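Long-range contact in tyrosine specific protein phosphatase (Trypanosoma cruzi, PDB 4AZ1), which probably removes phosphate groups from phosphotyrosine residues of proteins: residues 93-98 / 223-228. Residues are numbered along the deposited sequence; the frame is centred on the assembly and turned at random.
With FMT (formic acid), chain D; FMT (formic acid), chain H.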
ATOM      1  N   CYS A  93      12.652 -11.040   2.155  1.00 30.49           N
ATOM      2  CA  CYS A  93      11.225 -10.846   2.391  1.00 32.54           C
ATOM      3  C   CYS A  93      10.430 -11.119   1.146  1.00 31.83           C
ATOM      4  O   CYS A  93      11.001 -11.281   0.066  1.00 34.74           O
ATOM      5  CB  CYS A  93      10.951  -9.424   2.900  1.00 36.51           C
ATOM      6  SG  CYS A  93      11.458  -8.139   1.733  1.00 42.91           S
ATOM      7  N   GLN A  94       9.114 -11.205   1.297  1.00 32.59           N
ATOM      8  CA  GLN A  94       8.232 -11.448   0.153  1.00 31.62           C
ATOM      9  C   GLN A  94       8.103 -10.149  -0.631  1.00 26.64           C
ATOM     10  O   GLN A  94       8.520  -9.073  -0.155  1.00 27.95           O
ATOM     11  CB  GLN A  94       6.836 -11.861   0.649  1.00 28.72           C
ATOM     12  CG  GLN A  94       6.149 -10.716   1.405  1.00 38.45           C
ATOM     13  CD  GLN A  94       4.714 -11.018   1.823  1.00 41.08           C
ATOM     14  OE1 GLN A  94       4.234 -12.151   1.720  1.00 38.93           O
ATOM     15  NE2 GLN A  94       4.025  -9.993   2.305  1.00 33.98           N
ATOM     16  N   ALA A  95       7.561 -10.240  -1.840  1.00 31.71           N
ATOM     17  CA  ALA A  95       7.110  -9.047  -2.557  1.00 33.22           C
ATOM     18  C   ALA A  95       5.841  -8.598  -1.822  1.00 26.77           C
ATOM     19  O   ALA A  95       4.870  -9.362  -1.733  1.00 29.21           O
ATOM     20  CB  ALA A  95       6.799  -9.387  -4.040  1.00 19.44           C
ATOM     21  N   PRO A  96       5.848  -7.372  -1.276  1.00 25.08           N
ATOM     22  CA  PRO A  96       4.670  -6.903  -0.514  1.00 33.16           C
ATOM     23  C   PRO A  96       3.406  -6.874  -1.375  1.00 31.49           C
ATOM     24  O   PRO A  96       3.484  -6.557  -2.572  1.00 29.79           O
ATOM     25  CB  PRO A  96       5.054  -5.467  -0.107  1.00 26.87           C
ATOM     26  CG  PRO A  96       6.083  -5.031  -1.173  1.00 31.40           C
ATOM     27  CD  PRO A  96       6.865  -6.313  -1.458  1.00 27.97           C
ATOM     28  N   VAL A  97       2.271  -7.239  -0.786  1.00 31.37           N
ATOM     29  CA  VAL A  97       1.000  -7.128  -1.486  1.00 32.90           C
ATOM     30  C   VAL A  97       0.573  -5.664  -1.444  1.00 34.01           C
ATOM     31  O   VAL A  97       1.150  -4.875  -0.692  1.00 38.99           O
ATOM     32  CB  VAL A  97      -0.078  -8.041  -0.872  1.00 39.61           C
ATOM     33  CG1 VAL A  97       0.407  -9.491  -0.847  1.00 34.55           C
ATOM     34  CG2 VAL A  97      -0.441  -7.580   0.536  1.00 34.47           C
ATOM     35  N   VAL A  98      -0.401  -5.295  -2.270  1.00 33.50           N
ATOM     36  CA  VAL A  98      -0.816  -3.895  -2.385  1.00 32.42           C
ATOM     37  C   VAL A  98      -1.065  -3.248  -1.020  1.00 33.17           C
ATOM     38  O   VAL A  98      -0.511  -2.192  -0.720  1.00 32.47           O
ATOM     39  CB  VAL A  98      -2.037  -3.743  -3.322  1.00 36.96           C
ATOM     40  CG1 VAL A  98      -2.664  -2.345  -3.208  1.00 37.82           C
ATOM     41  CG2 VAL A  98      -1.601  -4.016  -4.762  1.00 39.20           C
ATOM     42  N   VAL A 223      17.979  -5.213   1.275  1.00 33.78           N
ATOM     43  CA  VAL A 223      16.695  -5.895   1.138  1.00 36.32           C
ATOM     44  C   VAL A 223      16.652  -6.708  -0.160  1.00 36.58           C
ATOM     45  O   VAL A 223      16.970  -6.189  -1.233  1.00 32.33           O
ATOM     46  CB  VAL A 223      15.511  -4.910   1.177  1.00 40.91           C
ATOM     47  CG1 VAL A 223      14.200  -5.610   0.756  1.00 35.70           C
ATOM     48  CG2 VAL A 223      15.370  -4.295   2.569  1.00 38.88           C
ATOM     49  N   VAL A 224      16.265  -7.982  -0.060  1.00 31.96           N
ATOM     50  CA  VAL A 224      16.147  -8.854  -1.232  1.00 31.41           C
ATOM     51  C   VAL A 224      14.786  -9.552  -1.249  1.00 31.79           C
ATOM     52  O   VAL A 224      14.396 -10.169  -0.258  1.00 29.89           O
ATOM     53  CB  VAL A 224      17.241  -9.942  -1.224  1.00 36.95           C
ATOM     54  CG1 VAL A 224      17.214 -10.734  -2.531  1.00 26.95           C
ATOM     55  CG2 VAL A 224      18.596  -9.323  -1.002  1.00 34.86           C
ATOM     56  N   HIS A 225      14.058  -9.459  -2.359  1.00 26.66           N
ATOM     57  CA  HIS A 225      12.790 -10.181  -2.437  1.00 34.95           C
ATOM     58  C   HIS A 225      12.572 -10.773  -3.813  1.00 30.20           C
ATOM     59  O   HIS A 225      13.062 -10.246  -4.803  1.00 26.51           O
ATOM     60  CB  HIS A 225      11.597  -9.285  -2.058  1.00 25.01           C
ATOM     61  CG  HIS A 225      11.271  -8.238  -3.069  1.00 30.82           C
ATOM     62  ND1 HIS A 225      10.300  -8.406  -4.034  1.00 28.37           N
ATOM     63  CD2 HIS A 225      11.771  -6.985  -3.252  1.00 31.41           C
ATOM     64  CE1 HIS A 225      10.210  -7.306  -4.766  1.00 28.22           C
ATOM     65  NE2 HIS A 225      11.099  -6.435  -4.317  1.00 33.12           N
ATOM     66  N   CYS A 226      11.862 -11.897  -3.853  1.00 31.18           N
ATOM     67  CA  CYS A 226      11.336 -12.423  -5.104  1.00 37.67           C
ATOM     68  C   CYS A 226       9.827 -12.352  -4.969  1.00 35.29           C
ATOM     69  O   CYS A 226       9.307 -11.266  -4.715  1.00 39.92           O
ATOM     70  CB  CYS A 226      11.836 -13.839  -5.374  1.00 37.40           C
ATOM     71  SG  CYS A 226      11.843 -14.944  -3.950  1.00 28.86           S
ATOM     72  N   SER A 227       9.108 -13.469  -5.098  1.00 32.27           N
ATOM     73  CA  SER A 227       7.669 -13.430  -4.767  1.00 22.17           C
ATOM     74  C   SER A 227       7.389 -13.763  -3.299  1.00 29.41           C
ATOM     75  O   SER A 227       6.840 -12.932  -2.565  1.00 36.79           O
ATOM     76  CB  SER A 227       6.818 -14.299  -5.707  1.00 25.29           C
ATOM     77  OG  SER A 227       5.413 -14.124  -5.438  1.00 25.32           O
ATOM     78  N   ALA A 228       7.773 -14.964  -2.867  1.00 25.91           N
ATOM     79  CA  ALA A 228       7.580 -15.363  -1.473  1.00 23.92           C
ATOM     80  C   ALA A 228       8.806 -15.015  -0.641  1.00 34.38           C
ATOM     81  O   ALA A 228       8.774 -15.104   0.580  1.00 39.49           O
ATOM     82  CB  ALA A 228       7.277 -16.871  -1.379  1.00 32.27           C
TER
HETATM   83  C   FMT D1302       8.842 -17.079  -5.918  1.00 44.89           C
HETATM   84  O1  FMT D1302       9.272 -16.131  -6.578  1.00 43.87           O
HETATM   85  O2  FMT D1302       8.536 -16.991  -4.726  1.00 39.68           O
HETATM   86  C   FMT H1306       6.692  -7.475   2.412  1.00 68.43           C
HETATM   87  O1  FMT H1306       6.026  -8.041   3.291  1.00 61.87           O
HETATM   88  O2  FMT H1306       7.910  -7.623   2.223  1.00 57.81           O
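C93, at the end of strand 90-93, sends its backbone N-H to the carbonyl of V224 in the parallel neighbouring strand, with C93 N to V224 O at 3.1 Å. Both segments then leave the sheet, yet they stay together: A95 N reaches S227 O at 2.9 Å, the donor standing 39° above the carbonyl plane. Between these bonds the β-carbon of H225 presses on the chain, H225 CB to C93 O being 3.0 Å. The sequence HCSAGIGR that starts at H225 is the P-loop signature of the protein tyrosine phosphatases; its cysteine, C226 here, is the nucleophile in relatives and probably in this enzyme. One formic acid molecule, probably from crystallisation, occupies the loop, gripped by the N-H groups of S227 and A228 and by R232, consistent with the way the loop holds phosphate in relatives. H225 carries its ring between its own backbone N and carbonyl carbon (chi1 71°), which brings ND1 to C226 O, in the carbonyl plane and on a lone pair; Y133 binds NE2, so both ring nitrogens are engaged and the ring's rotation is fixed. A95 CA approaches this ring obliquely, 3.6 Å from H225 ND1, and the small A95 methyl fits closely beside C226 O. Q94 lays CB against S227 O at 3.4 Å, while its extended chain carries the amide away: NE2 donates to K48 O and to a second formic acid, and OE1 accepts from R50 N. Nearer the sheet, C93 SG meets V223 CG1 at 3.9 Å, a compact apolar pair suited to a buried place, both side chains touching F104 of helix 101-110.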